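Local coordinates for probable endoglucanase (Gluconacetobacter xylinus, PDB 1WZZ), which hydrolyses internal beta-1,4-glucosidic linkages of cellulose and carboxymethyl-cellulose as a family 8 glycoside hydrolase with an (alpha/alpha)6 barrel, at residues A[142-150]-A[217-225]; A[239-249]-A[320-331]. All blocks are in the same frame, centred on the assembly; numbering follows the deposited sequence.

Contact 1 (A[142-150]-A[217-225])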
loop_
_atom_site.group_PDB
_atom_site.type_symbol
_atom_site.label_atom_id
_atom_site.label_comp_id
_atom_site.label_asym_id
_atom_site.label_seq_id
_atom_site.Cartn_x
_atom_site.Cartn_y
_atom_site.Cartn_z
HETATM N N MSE A 142 -9.221 12.256 -6.090
HETATM C CA MSE A 142 -9.542 11.035 -5.373
HETATM C C MSE A 142 -10.010 11.217 -3.947
HETATM O O MSE A 142 -10.095 10.230 -3.207
HETATM C CB MSE A 142 -8.323 10.099 -5.376
HETATM C CG MSE A 142 -7.830 9.722 -6.774
HETATM SE SE MSE A 142 -9.253 8.678 -7.702
HETATM C CE MSE A 142 -8.918 9.246 -9.528
ATOM N N THR A 143 -10.280 12.443 -3.523
ATOM C CA THR A 143 -10.786 12.611 -2.149
ATOM C C THR A 143 -12.105 13.323 -2.271
ATOM O O THR A 143 -12.233 14.286 -3.049
ATOM C CB THR A 143 -9.814 13.400 -1.186
ATOM O OG1 THR A 143 -9.698 14.771 -1.580
ATOM C CG2 THR A 143 -8.441 12.770 -1.201
HETATM N N MSE A 144 -13.090 12.832 -1.526
HETATM C CA MSE A 144 -14.430 13.391 -1.565
HETATM C C MSE A 144 -15.227 13.000 -0.317
HETATM O O MSE A 144 -14.744 12.280 0.544
HETATM C CB MSE A 144 -15.172 12.851 -2.762
HETATM C CG MSE A 144 -15.566 11.421 -2.571
HETATM SE SE MSE A 144 -16.729 10.855 -3.994
HETATM C CE MSE A 144 -18.103 12.191 -3.885
ATOM N N LYS A 145 -16.485 13.423 -0.286
ATOM C CA LYS A 145 -17.362 13.189 0.863
ATOM C C LYS A 145 -18.191 11.930 0.873
ATOM O O LYS A 145 -18.722 11.484 -0.144
ATOM C CB LYS A 145 -18.262 14.421 1.033
ATOM C CG LYS A 145 -17.452 15.698 1.134
ATOM C CD LYS A 145 -18.298 16.959 0.920
ATOM C CE LYS A 145 -19.392 17.100 1.970
ATOM N NZ LYS A 145 -20.102 18.414 1.835
ATOM N N ALA A 146 -18.292 11.335 2.054
ATOM C CA ALA A 146 -19.076 10.137 2.254
ATOM C C ALA A 146 -19.520 10.232 3.712
ATOM O O ALA A 146 -18.683 10.176 4.623
ATOM C CB ALA A 146 -18.222 8.897 2.037
ATOM N N GLY A 147 -20.824 10.394 3.935
ATOM C CA GLY A 147 -21.274 10.534 5.307
ATOM C C GLY A 147 -20.537 11.714 5.922
ATOM O O GLY A 147 -20.401 12.762 5.303
ATOM N N PRO A 148 -20.014 11.584 7.147
ATOM C CA PRO A 148 -19.297 12.685 7.797
ATOM C C PRO A 148 -17.806 12.756 7.495
ATOM O O PRO A 148 -17.059 13.560 8.068
ATOM C CB PRO A 148 -19.542 12.398 9.275
ATOM C CG PRO A 148 -19.390 10.888 9.290
ATOM C CD PRO A 148 -20.228 10.464 8.082
ATOM N N TYR A 149 -17.359 11.922 6.573
ATOM C CA TYR A 149 -15.932 11.885 6.301
ATOM C C TYR A 149 -15.537 12.405 4.932
ATOM O O TYR A 149 -16.385 12.511 4.050
ATOM C CB TYR A 149 -15.429 10.448 6.307
ATOM C CG TYR A 149 -15.907 9.575 7.449
ATOM C CD1 TYR A 149 -16.928 8.648 7.263
ATOM C CD2 TYR A 149 -15.304 9.672 8.690
ATOM C CE1 TYR A 149 -17.345 7.819 8.312
ATOM C CE2 TYR A 149 -15.704 8.859 9.737
ATOM C CZ TYR A 149 -16.711 7.949 9.543
ATOM O OH TYR A 149 -17.104 7.168 10.611
ATOM N N VAL A 150 -14.257 12.719 4.805
ATOM C CA VAL A 150 -13.664 13.047 3.493
ATOM C C VAL A 150 -12.811 11.787 3.317
ATOM O O VAL A 150 -11.918 11.506 4.136
ATOM C CB VAL A 150 -12.779 14.259 3.513
ATOM C CG1 VAL A 150 -12.072 14.411 2.137
ATOM C CG2 VAL A 150 -13.651 15.508 3.716
ATOM N N VAL A 217 -19.148 2.674 2.653
ATOM C CA VAL A 217 -19.552 3.770 3.510
ATOM C C VAL A 217 -20.855 4.305 2.907
ATOM O O VAL A 217 -20.866 4.756 1.766
ATOM C CB VAL A 217 -18.516 4.918 3.494
ATOM C CG1 VAL A 217 -18.953 6.035 4.465
ATOM C CG2 VAL A 217 -17.117 4.365 3.850
ATOM N N ASN A 218 -21.954 4.232 3.655
ATOM C CA ASN A 218 -23.235 4.752 3.147
ATOM C C ASN A 218 -23.042 6.267 2.956
ATOM O O ASN A 218 -22.591 6.972 3.859
ATOM C CB ASN A 218 -24.362 4.441 4.151
ATOM C CG ASN A 218 -25.738 4.899 3.655
ATOM O OD1 ASN A 218 -26.026 6.077 3.635
ATOM N ND2 ASN A 218 -26.566 3.956 3.235
ATOM N N ARG A 219 -23.357 6.779 1.765
ATOM C CA ARG A 219 -23.126 8.200 1.511
ATOM C C ARG A 219 -24.005 9.117 2.336
ATOM O O ARG A 219 -23.586 10.209 2.736
ATOM C CB ARG A 219 -23.286 8.501 0.017
ATOM C CG ARG A 219 -22.378 7.628 -0.834
ATOM C CD ARG A 219 -21.966 8.319 -2.113
ATOM N NE ARG A 219 -23.084 8.576 -3.002
ATOM C CZ ARG A 219 -23.004 9.344 -4.082
ATOM N NH1 ARG A 219 -21.856 9.928 -4.394
ATOM N NH2 ARG A 219 -24.068 9.525 -4.854
ATOM N N ALA A 220 -25.219 8.655 2.599
ATOM C CA ALA A 220 -26.161 9.421 3.393
ATOM C C ALA A 220 -25.875 9.289 4.885
ATOM O O ALA A 220 -25.624 10.292 5.568
ATOM C CB ALA A 220 -27.586 8.957 3.096
ATOM N N THR A 221 -25.870 8.047 5.380
ATOM C CA THR A 221 -25.680 7.793 6.814
ATOM C C THR A 221 -24.249 7.661 7.320
ATOM O O THR A 221 -23.999 7.869 8.505
ATOM C CB THR A 221 -26.429 6.520 7.256
ATOM O OG1 THR A 221 -25.719 5.363 6.789
ATOM C CG2 THR A 221 -27.845 6.503 6.673
ATOM N N GLY A 222 -23.315 7.315 6.439
ATOM C CA GLY A 222 -21.933 7.167 6.869
ATOM C C GLY A 222 -21.739 5.832 7.566
ATOM O O GLY A 222 -20.639 5.534 8.053
ATOM N N ALA A 223 -22.793 5.017 7.601
ATOM C CA ALA A 223 -22.694 3.712 8.248
ATOM C C ALA A 223 -21.594 2.925 7.530
ATOM O O ALA A 223 -21.466 3.014 6.313
ATOM C CB ALA A 223 -23.989 2.971 8.147
ATOM N N LEU A 224 -20.821 2.154 8.289
ATOM C CA LEU A 224 -19.732 1.354 7.711
ATOM C C LEU A 224 -20.098 -0.108 7.654
ATOM O O LEU A 224 -20.676 -0.648 8.597
ATOM C CB LEU A 224 -18.459 1.518 8.552
ATOM C CG LEU A 224 -18.057 2.968 8.832
ATOM C CD1 LEU A 224 -16.852 3.019 9.750
ATOM C CD2 LEU A 224 -17.741 3.677 7.494
ATOM N N SER A 225 -19.751 -0.762 6.555
ATOM C CA SER A 225 -20.058 -2.172 6.399
ATOM C C SER A 225 -18.999 -2.809 5.532
ATOM O O SER A 225 -18.187 -2.102 4.942
ATOM C CB SER A 225 -21.436 -2.358 5.743
ATOM O OG SER A 225 -21.520 -1.795 4.430
HETATM O O HOH W 1 -19.530 5.965 10.441
#

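Contact 2 (A[239-249]-A[320-331])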
loop_
_atom_site.group_PDB
_atom_site.type_symbol
_atom_site.label_atom_id
_atom_site.label_comp_id
_atom_site.label_asym_id
_atom_site.label_seq_id
_atom_site.Cartn_x
_atom_site.Cartn_y
_atom_site.Cartn_z
ATOM N N ILE A 239 -4.004 -6.502 5.170
ATOM C CA ILE A 239 -2.798 -6.803 5.957
ATOM C C ILE A 239 -1.889 -5.556 6.030
ATOM O O ILE A 239 -1.170 -5.355 7.016
ATOM C CB ILE A 239 -2.039 -8.019 5.319
ATOM C CG1 ILE A 239 -0.777 -8.376 6.135
ATOM C CG2 ILE A 239 -1.605 -7.713 3.869
ATOM C CD1 ILE A 239 -1.054 -8.741 7.608
ATOM N N ARG A 240 -1.960 -4.687 5.008
ATOM C CA ARG A 240 -1.103 -3.498 5.031
ATOM C C ARG A 240 -1.570 -2.380 5.946
ATOM O O ARG A 240 -0.781 -1.512 6.291
ATOM C CB ARG A 240 -0.905 -2.947 3.612
ATOM C CG ARG A 240 -0.107 -3.892 2.723
ATOM C CD ARG A 240 0.241 -3.277 1.367
ATOM N NE ARG A 240 0.738 -4.333 0.481
ATOM C CZ ARG A 240 -0.050 -5.197 -0.156
ATOM N NH1 ARG A 240 -1.370 -5.117 -0.018
ATOM N NH2 ARG A 240 0.482 -6.166 -0.900
ATOM N N VAL A 241 -2.839 -2.410 6.353
ATOM C CA VAL A 241 -3.356 -1.364 7.236
ATOM C C VAL A 241 -2.561 -1.201 8.542
ATOM O O VAL A 241 -2.085 -0.105 8.852
ATOM C CB VAL A 241 -4.867 -1.585 7.517
ATOM C CG1 VAL A 241 -5.368 -0.590 8.580
ATOM C CG2 VAL A 241 -5.647 -1.396 6.213
ATOM N N PRO A 242 -2.361 -2.284 9.321
ATOM C CA PRO A 242 -1.589 -2.104 10.558
ATOM C C PRO A 242 -0.168 -1.629 10.282
ATOM O O PRO A 242 0.371 -0.833 11.049
ATOM C CB PRO A 242 -1.615 -3.501 11.221
ATOM C CG PRO A 242 -1.933 -4.435 10.096
ATOM C CD PRO A 242 -2.910 -3.645 9.226
ATOM N N LEU A 243 0.400 -2.083 9.160
ATOM C CA LEU A 243 1.737 -1.675 8.805
ATOM C C LEU A 243 1.832 -0.169 8.500
ATOM O O LEU A 243 2.667 0.528 9.058
ATOM C CB LEU A 243 2.227 -2.451 7.584
ATOM C CG LEU A 243 3.665 -2.071 7.201
ATOM C CD1 LEU A 243 4.613 -2.501 8.313
ATOM C CD2 LEU A 243 4.034 -2.741 5.885
ATOM N N TYR A 244 0.973 0.335 7.630
ATOM C CA TYR A 244 1.081 1.745 7.272
ATOM C C TYR A 244 0.824 2.679 8.461
ATOM O O TYR A 244 1.481 3.712 8.616
ATOM C CB TYR A 244 0.106 2.065 6.140
ATOM C CG TYR A 244 0.523 1.595 4.770
ATOM C CD1 TYR A 244 -0.414 1.007 3.908
ATOM C CD2 TYR A 244 1.820 1.774 4.300
ATOM C CE1 TYR A 244 -0.064 0.596 2.618
ATOM C CE2 TYR A 244 2.179 1.370 2.980
ATOM C CZ TYR A 244 1.233 0.786 2.164
ATOM O OH TYR A 244 1.567 0.399 0.897
ATOM N N PHE A 245 -0.137 2.326 9.311
ATOM C CA PHE A 245 -0.415 3.170 10.450
ATOM C C PHE A 245 0.681 3.062 11.518
ATOM O O PHE A 245 0.999 4.057 12.165
ATOM C CB PHE A 245 -1.845 2.872 10.960
ATOM C CG PHE A 245 -2.913 3.501 10.091
ATOM C CD1 PHE A 245 -3.254 2.943 8.862
ATOM C CD2 PHE A 245 -3.497 4.718 10.462
ATOM C CE1 PHE A 245 -4.152 3.581 8.001
ATOM C CE2 PHE A 245 -4.406 5.372 9.607
ATOM C CZ PHE A 245 -4.731 4.803 8.375
ATOM N N TYR A 246 1.290 1.882 11.687
ATOM C CA TYR A 246 2.416 1.743 12.614
ATOM C C TYR A 246 3.569 2.631 12.116
ATOM O O TYR A 246 4.162 3.399 12.869
ATOM C CB TYR A 246 2.883 0.268 12.673
ATOM C CG TYR A 246 4.398 0.050 12.787
ATOM C CD1 TYR A 246 5.180 -0.200 11.647
ATOM C CD2 TYR A 246 5.049 0.103 14.031
ATOM C CE1 TYR A 246 6.563 -0.388 11.733
ATOM C CE2 TYR A 246 6.456 -0.082 14.120
ATOM C CZ TYR A 246 7.194 -0.324 12.966
ATOM O OH TYR A 246 8.567 -0.483 13.020
ATOM N N TRP A 247 3.846 2.531 10.819
ATOM C CA TRP A 247 4.933 3.257 10.176
ATOM C C TRP A 247 4.796 4.750 10.358
ATOM O O TRP A 247 5.793 5.454 10.620
ATOM C CB TRP A 247 4.895 2.854 8.699
ATOM C CG TRP A 247 5.923 3.343 7.765
ATOM C CD1 TRP A 247 6.882 4.322 7.955
ATOM C CD2 TRP A 247 6.069 2.888 6.439
ATOM N NE1 TRP A 247 7.612 4.489 6.796
ATOM C CE2 TRP A 247 7.131 3.623 5.848
ATOM C CE3 TRP A 247 5.396 1.923 5.673
ATOM C CZ2 TRP A 247 7.531 3.421 4.532
ATOM C CZ3 TRP A 247 5.800 1.725 4.355
ATOM C CH2 TRP A 247 6.859 2.471 3.803
ATOM N N ALA A 248 3.564 5.232 10.241
ATOM C CA ALA A 248 3.304 6.667 10.358
ATOM C C ALA A 248 3.109 7.152 11.786
ATOM O O ALA A 248 2.790 8.334 12.000
ATOM C CB ALA A 248 2.074 7.038 9.509
ATOM N N HIS A 249 3.287 6.251 12.758
ATOM C CA HIS A 249 3.109 6.581 14.184
ATOM C C HIS A 249 1.665 7.015 14.432
ATOM O O HIS A 249 1.395 7.922 15.232
ATOM C CB HIS A 249 4.051 7.716 14.615
ATOM C CG HIS A 249 5.505 7.388 14.492
ATOM N ND1 HIS A 249 6.138 6.478 15.311
ATOM C CD2 HIS A 249 6.451 7.843 13.636
ATOM C CE1 HIS A 249 7.410 6.384 14.963
ATOM N NE2 HIS A 249 7.626 7.202 13.950
ATOM N N LEU A 320 5.849 -7.396 0.121
ATOM C CA LEU A 320 5.316 -7.030 1.433
ATOM C C LEU A 320 6.410 -7.090 2.490
ATOM O O LEU A 320 6.487 -6.261 3.381
ATOM C CB LEU A 320 4.168 -7.980 1.794
ATOM C CG LEU A 320 3.515 -7.749 3.149
ATOM C CD1 LEU A 320 2.961 -6.302 3.218
ATOM C CD2 LEU A 320 2.343 -8.745 3.315
ATOM N N THR A 321 7.277 -8.096 2.382
ATOM C CA THR A 321 8.350 -8.204 3.351
ATOM C C THR A 321 9.308 -7.019 3.272
ATOM O O THR A 321 9.662 -6.434 4.299
ATOM C CB THR A 321 9.133 -9.519 3.147
ATOM O OG1 THR A 321 8.229 -10.628 3.319
ATOM C CG2 THR A 321 10.250 -9.649 4.167
ATOM N N LEU A 322 9.711 -6.642 2.056
ATOM C CA LEU A 322 10.621 -5.504 1.915
ATOM C C LEU A 322 9.946 -4.206 2.380
ATOM O O LEU A 322 10.584 -3.335 2.968
ATOM C CB LEU A 322 11.113 -5.416 0.460
ATOM C CG LEU A 322 12.219 -4.416 0.110
ATOM C CD1 LEU A 322 13.237 -4.220 1.188
ATOM C CD2 LEU A 322 12.866 -4.933 -1.162
ATOM N N LEU A 323 8.637 -4.103 2.192
ATOM C CA LEU A 323 7.917 -2.917 2.656
ATOM C C LEU A 323 8.065 -2.803 4.176
ATOM O O LEU A 323 8.206 -1.710 4.729
ATOM C CB LEU A 323 6.451 -3.039 2.261
ATOM C CG LEU A 323 5.592 -1.800 2.471
ATOM C CD1 LEU A 323 6.094 -0.661 1.530
ATOM C CD2 LEU A 323 4.151 -2.166 2.181
ATOM N N VAL A 324 8.024 -3.942 4.879
ATOM C CA VAL A 324 8.194 -3.917 6.321
ATOM C C VAL A 324 9.626 -3.476 6.692
ATOM O O VAL A 324 9.832 -2.741 7.669
ATOM C CB VAL A 324 7.889 -5.315 6.949
ATOM C CG1 VAL A 324 8.231 -5.298 8.445
ATOM C CG2 VAL A 324 6.388 -5.665 6.755
ATOM N N TYR A 325 10.625 -3.935 5.939
ATOM C CA TYR A 325 11.995 -3.489 6.226
ATOM C C TYR A 325 12.080 -1.959 6.112
ATOM O O TYR A 325 12.765 -1.312 6.905
ATOM C CB TYR A 325 12.999 -4.124 5.249
ATOM C CG TYR A 325 13.474 -5.501 5.662
ATOM C CD1 TYR A 325 14.701 -5.674 6.309
ATOM C CD2 TYR A 325 12.718 -6.627 5.370
ATOM C CE1 TYR A 325 15.161 -6.955 6.650
ATOM C CE2 TYR A 325 13.163 -7.918 5.714
ATOM C CZ TYR A 325 14.378 -8.063 6.345
ATOM O OH TYR A 325 14.793 -9.343 6.663
ATOM N N ILE A 326 11.378 -1.388 5.137
ATOM C CA ILE A 326 11.408 0.078 4.966
ATOM C C ILE A 326 10.732 0.740 6.163
ATOM O O ILE A 326 11.250 1.708 6.731
ATOM C CB ILE A 326 10.659 0.528 3.694
ATOM C CG1 ILE A 326 11.158 -0.230 2.462
ATOM C CG2 ILE A 326 10.801 2.081 3.525
ATOM C CD1 ILE A 326 12.610 -0.097 2.223
ATOM N N ALA A 327 9.562 0.224 6.549
ATOM C CA ALA A 327 8.821 0.782 7.664
ATOM C C ALA A 327 9.645 0.757 8.921
ATOM O O ALA A 327 9.685 1.726 9.658
ATOM C CB ALA A 327 7.513 -0.009 7.893
ATOM N N ARG A 328 10.293 -0.376 9.171
ATOM C CA ARG A 328 11.108 -0.502 10.365
ATOM C C ARG A 328 12.268 0.475 10.331
ATOM O O ARG A 328 12.545 1.134 11.331
ATOM C CB ARG A 328 11.618 -1.940 10.508
ATOM C CG ARG A 328 12.413 -2.191 11.780
ATOM C CD ARG A 328 12.961 -3.622 11.808
ATOM N NE ARG A 328 13.900 -3.855 10.703
ATOM C CZ ARG A 328 14.678 -4.928 10.589
ATOM N NH1 ARG A 328 15.490 -5.059 9.545
ATOM N NH2 ARG A 328 14.652 -5.865 11.531
ATOM N N ALA A 329 12.930 0.592 9.184
ATOM C CA ALA A 329 14.080 1.495 9.065
ATOM C C ALA A 329 13.663 2.941 9.316
ATOM O O ALA A 329 14.400 3.712 9.943
ATOM C CB ALA A 329 14.706 1.368 7.698
ATOM N N GLU A 330 12.482 3.318 8.842
ATOM C CA GLU A 330 12.012 4.690 9.042
ATOM C C GLU A 330 11.320 4.975 10.373
ATOM O O GLU A 330 11.574 6.013 10.993
ATOM C CB GLU A 330 11.044 5.092 7.925
ATOM C CG GLU A 330 11.659 5.177 6.524
ATOM C CD GLU A 330 10.741 5.854 5.524
ATOM O OE1 GLU A 330 11.107 5.959 4.329
ATOM O OE2 GLU A 330 9.660 6.310 5.938
ATOM N N GLU A 331 10.433 4.073 10.794
ATOM C CA GLU A 331 9.664 4.268 12.022
ATOM C C GLU A 331 10.503 4.368 13.278
ATOM O O GLU A 331 10.174 5.123 14.209
ATOM C CB GLU A 331 8.635 3.136 12.190
ATOM C CG GLU A 331 7.612 3.294 13.343
ATOM C CD GLU A 331 8.191 3.019 14.740
ATOM O OE1 GLU A 331 9.201 2.291 14.843
ATOM O OE2 GLU A 331 7.613 3.509 15.745
HETATM O O HOH W 2 4.132 3.272 15.535
HETATM O O HOH W 3 9.573 -0.914 15.573
HETATM O O HOH W 4 9.895 7.920 12.596
#

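Contact 1 (A[142-150]-A[217-225])
With CG of Y149 trans to its carbonyl carbon (chi1 -45°) and CG1 of V217 trans to its backbone N (chi1 -178°), the edge of the tyrosine ring and one valine methyl meet, the methyl also resting on A146. V217 CG1 lies 3.8 Å from A146 CB and faces the ring edge at Y149 CD1. L224 CD2 approaches the same ring obliquely, 4.2 Å from Y149 CE1. P148 CG covers one face of that ring from within its own segment. At the end of the ring, Y149 OH is bridged across the contact by a water that sits 2.7 Å from it and donates to G222 O. These residues join two beta hairpins: strands 143-146 and 149-152 turn through a type II' beta turn from A146 to Y149, whose tip abuts the connection between strands 215-218 and 224-226. One direct hydrogen bond links the two tips, G147 N to R219 O at 3.0 Å, with the donor above the carbonyl plane. Next to it G147 CA and G222 CA approach to 3.8 Å; both residues have positive phi, and a CB on either would collide with the facing turn. Within 217-225, N218 OD1 takes the N-H of T221 (T221 N to N218 OD1 2.6 Å) in an Asx motif, and T221 OG1 accepts from A223 N in an ST turn. V165 of strand 164-167 packs against both A146 and V217.

Contact 2 (A[239-249]-A[320-331])
L243, W247 and L323 carry the apolar seam between helix 240-247 and segment 320-331. L323 fits as a knob among R240, L243, Y244 and W247: its CD1 meets W247 CZ3 at the indole edge, 3.7 Å away, while its CD2 touches L243 CD2. Both methyls of L243 rest against V324 CG2, and CD1 also reaches A327 CB. Farther toward the N-terminal ends, L320 CD1 lies against R240 CG at 3.9 Å.

Aromatic faces take over near the C-terminal ends. W247, its CG anti to the backbone N (chi1 -176°), lays its indole over A327. A327 CA stands 3.7 Å from the centroid of the five-membered ring, almost straight above it, a CH-pi contact; the short side chain of A327 is consistent with so close an approach. In a second CH-pi contact, E331 CG lies over a face of the Y246 ring. The segments 240-247 and 320-331 run nearly parallel, at 21° with axes 9.8 Å apart, as two helices of the (alpha/alpha)6 barrel; W247 is itself a knob among L323, I326, A327 and E330.

Polar contacts gather at this end. W247 NE1 donates to E330 OE2 (2.9 Å, 164°); the acceptor lies in the indole plane, but the N-H meets the carboxylate from above its plane. E330 OE1 also forms a salt bridge with R117. A leucine in place of W247 would probably leave E330 OE2 without its indole donor and open a gap over A327. After the helix, H249 closes a Schellman motif; one water bridges H249 NE2, at 2.7 Å, to E330 O.

How the contacts relate
Both segments of contact 1 precede those of contact 2 in the sequence; the two contacts do not meet, their centres lying about 27 Å apart and their nearest atoms about 11 Å. Contact 2 belongs to the helical body, its centre about 10 Å from the chain centre; contact 1 joins peripheral hairpins, its centre about 21 Å from the same point. Only contact 2 approaches the catalytic residues: the side chain of Y244 is about 6 Å from that of D106, the predicted nucleophile, and that of R240 about 7 Å from that of E49, the probable proton donor. Contact 1 lies away from these sites.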